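Local coordinates for aerotolerance-related membrane protein (Bacteroides fragilis, PDB 4JDU) that probably serves in aerotolerance as a membrane-anchored protein whose von Willebrand factor type A domain, the part in this construct, binds calcium, at residues R110-I115 with S135-N140. The protein carries 6 engineered substitutions. Sequence-based numbering, arbitrary orientation.
Engineered in segment 135-140: Ser135 (natural residue Lys).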
loop_
_atom_site.group_PDB
_atom_site.type_symbol
_atom_site.label_atom_id
_atom_site.label_comp_id
_atom_site.label_asym_id
_atom_site.label_seq_id
_atom_site.Cartn_x
_atom_site.Cartn_y
_atom_site.Cartn_z
ATOM N N ARG A 110 -8.899 -6.200 13.114
ATOM C CA ARG A 110 -8.365 -6.420 11.777
ATOM C C ARG A 110 -8.221 -5.074 11.072
ATOM O O ARG A 110 -9.167 -4.286 11.017
ATOM C CB ARG A 110 -9.286 -7.326 10.952
ATOM C CG ARG A 110 -9.631 -8.686 11.558
ATOM C CD ARG A 110 -10.720 -9.341 10.688
ATOM N NE ARG A 110 -11.231 -10.673 11.051
ATOM C CZ ARG A 110 -10.556 -11.684 11.604
ATOM N NH1 ARG A 110 -9.271 -11.587 11.934
ATOM N NH2 ARG A 110 -11.196 -12.825 11.842
ATOM N N ALA A 111 -7.037 -4.812 10.532
ATOM C CA ALA A 111 -6.786 -3.566 9.811
ATOM C C ALA A 111 -6.046 -3.831 8.518
ATOM O O ALA A 111 -5.143 -4.668 8.468
ATOM C CB ALA A 111 -5.987 -2.599 10.677
ATOM N N ILE A 112 -6.438 -3.111 7.473
ATOM C CA ILE A 112 -5.749 -3.147 6.191
ATOM C C ILE A 112 -5.023 -1.831 6.027
ATOM O O ILE A 112 -5.576 -0.775 6.337
ATOM C CB ILE A 112 -6.743 -3.343 5.033
ATOM C CG1 ILE A 112 -7.463 -4.692 5.181
ATOM C CG2 ILE A 112 -6.041 -3.220 3.676
ATOM C CD1 ILE A 112 -8.606 -4.889 4.207
ATOM N N VAL A 113 -3.771 -1.897 5.586
ATOM C CA VAL A 113 -3.003 -0.683 5.306
ATOM C C VAL A 113 -2.577 -0.701 3.847
ATOM O O VAL A 113 -1.701 -1.478 3.459
ATOM C CB VAL A 113 -1.764 -0.568 6.218
ATOM C CG1 VAL A 113 -0.996 0.725 5.920
ATOM C CG2 VAL A 113 -2.166 -0.619 7.690
ATOM N N VAL A 114 -3.247 0.114 3.037
ATOM C CA VAL A 114 -2.925 0.236 1.618
ATOM C C VAL A 114 -1.850 1.299 1.440
ATOM O O VAL A 114 -2.009 2.418 1.926
ATOM C CB VAL A 114 -4.169 0.620 0.790
ATOM C CG1 VAL A 114 -3.838 0.631 -0.688
ATOM C CG2 VAL A 114 -5.318 -0.357 1.056
ATOM N N ILE A 115 -0.753 0.940 0.768
ATOM C CA ILE A 115 0.354 1.865 0.508
ATOM C C ILE A 115 0.501 2.051 -1.001
ATOM O O ILE A 115 0.817 1.114 -1.731
ATOM C CB ILE A 115 1.662 1.367 1.150
ATOM C CG1 ILE A 115 1.393 1.006 2.616
ATOM C CG2 ILE A 115 2.747 2.418 1.050
ATOM C CD1 ILE A 115 2.598 0.532 3.375
ATOM N N SER A 135 -17.872 -4.755 7.500
ATOM C CA SER A 135 -17.645 -6.024 8.182
ATOM C C SER A 135 -16.757 -5.888 9.418
ATOM O O SER A 135 -16.486 -6.882 10.099
ATOM C CB SER A 135 -17.085 -7.076 7.219
ATOM O OG SER A 135 -15.752 -6.791 6.832
ATOM N N GLY A 136 -16.310 -4.664 9.698
ATOM C CA GLY A 136 -15.498 -4.380 10.871
ATOM C C GLY A 136 -14.003 -4.272 10.592
ATOM O O GLY A 136 -13.217 -4.062 11.520
ATOM N N ILE A 137 -13.604 -4.425 9.329
ATOM C CA ILE A 137 -12.187 -4.373 8.959
ATOM C C ILE A 137 -11.818 -2.975 8.483
ATOM O O ILE A 137 -12.252 -2.536 7.412
ATOM C CB ILE A 137 -11.843 -5.379 7.836
ATOM C CG1 ILE A 137 -12.175 -6.813 8.249
ATOM C CG2 ILE A 137 -10.364 -5.253 7.433
ATOM C CD1 ILE A 137 -12.056 -7.804 7.108
ATOM N N GLN A 138 -11.018 -2.276 9.283
ATOM C CA GLN A 138 -10.609 -0.910 8.960
ATOM C C GLN A 138 -9.676 -0.861 7.754
ATOM O O GLN A 138 -8.794 -1.708 7.603
ATOM C CB GLN A 138 -9.891 -0.306 10.165
ATOM C CG GLN A 138 -9.292 1.069 9.929
ATOM C CD GLN A 138 -8.537 1.566 11.142
ATOM O OE1 GLN A 138 -7.498 1.009 11.512
ATOM N NE2 GLN A 138 -9.065 2.608 11.783
ATOM N N VAL A 139 -9.874 0.132 6.895
ATOM C CA VAL A 139 -8.962 0.343 5.771
ATOM C C VAL A 139 -8.310 1.716 5.871
ATOM O O VAL A 139 -8.988 2.751 5.835
ATOM C CB VAL A 139 -9.655 0.235 4.409
ATOM C CG1 VAL A 139 -8.625 0.321 3.289
ATOM C CG2 VAL A 139 -10.458 -1.054 4.310
ATOM N N ASN A 140 -6.989 1.684 6.017
ATOM C CA ASN A 140 -6.148 2.873 6.097
ATOM C C ASN A 140 -5.378 3.020 4.800
ATOM O O ASN A 140 -5.091 2.037 4.120
ATOM C CB ASN A 140 -5.160 2.725 7.258
ATOM C CG ASN A 140 -5.858 2.466 8.580
ATOM O OD1 ASN A 140 -6.500 3.362 9.138
ATOM N ND2 ASN A 140 -5.735 1.237 9.093
#
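Ala111, Ile112 and Val113 pair in parallel with Gln138, Val139 and Asn140, the axes of the two short strands 4.7 Å apart at closest approach and 21° from parallel. The ladder of backbone bonds starts with a long rung, Gln138 N to Arg110 O at 3.2 Å, and tightens at once to 2.7 Å from Ile112 N to Gln138 O. Asn140 N to Ile112 O and Val114 N to Asn140 O continue it, both nearly straight. On the face of Ile112, Val114 and Val139 the packing is aliphatic: CD1 of Ile112 lies 3.7 Å from CG2 of Ile137, and CG2 of Val114 meets CG1 of Val139 at 4.0 Å. Helix 91-99 covers this side through Ala98 and Ala99, Ile91 and Ile95. These strands are neighbours in the central sheet of the Rossmann-like von Willebrand factor type A fold, joined by helix 125-134 as a beta-alpha-beta crossover; Gly136, with positive phi, ends that helix in a Schellman motif. Ile137 follows, its CG1 3.8 Å from CD of Arg110, whose extended chain crosses it at a slant. The opposite face, with Ala111 and Val113, carries two amides. Asn140 ND2 donates to Gln138 OE1 at 3.0 Å, the oxygen lying in the Asn140 amide plane while the nitrogen sits above the plane of the Gln138 carbonyl. A chi1 of -56°, placing CG beside the backbone N, also brings ND2 over Ile112 O for a weak second bond, 3.4 Å long. The far ends of both amides are held as well: Gln138 NE2 by Glu205 and the carbonyl of Asn186, Asn140 OD1 by the backbone N of Ile188, with Ile202 of helix 195-206 packed against Val113 and Asn140.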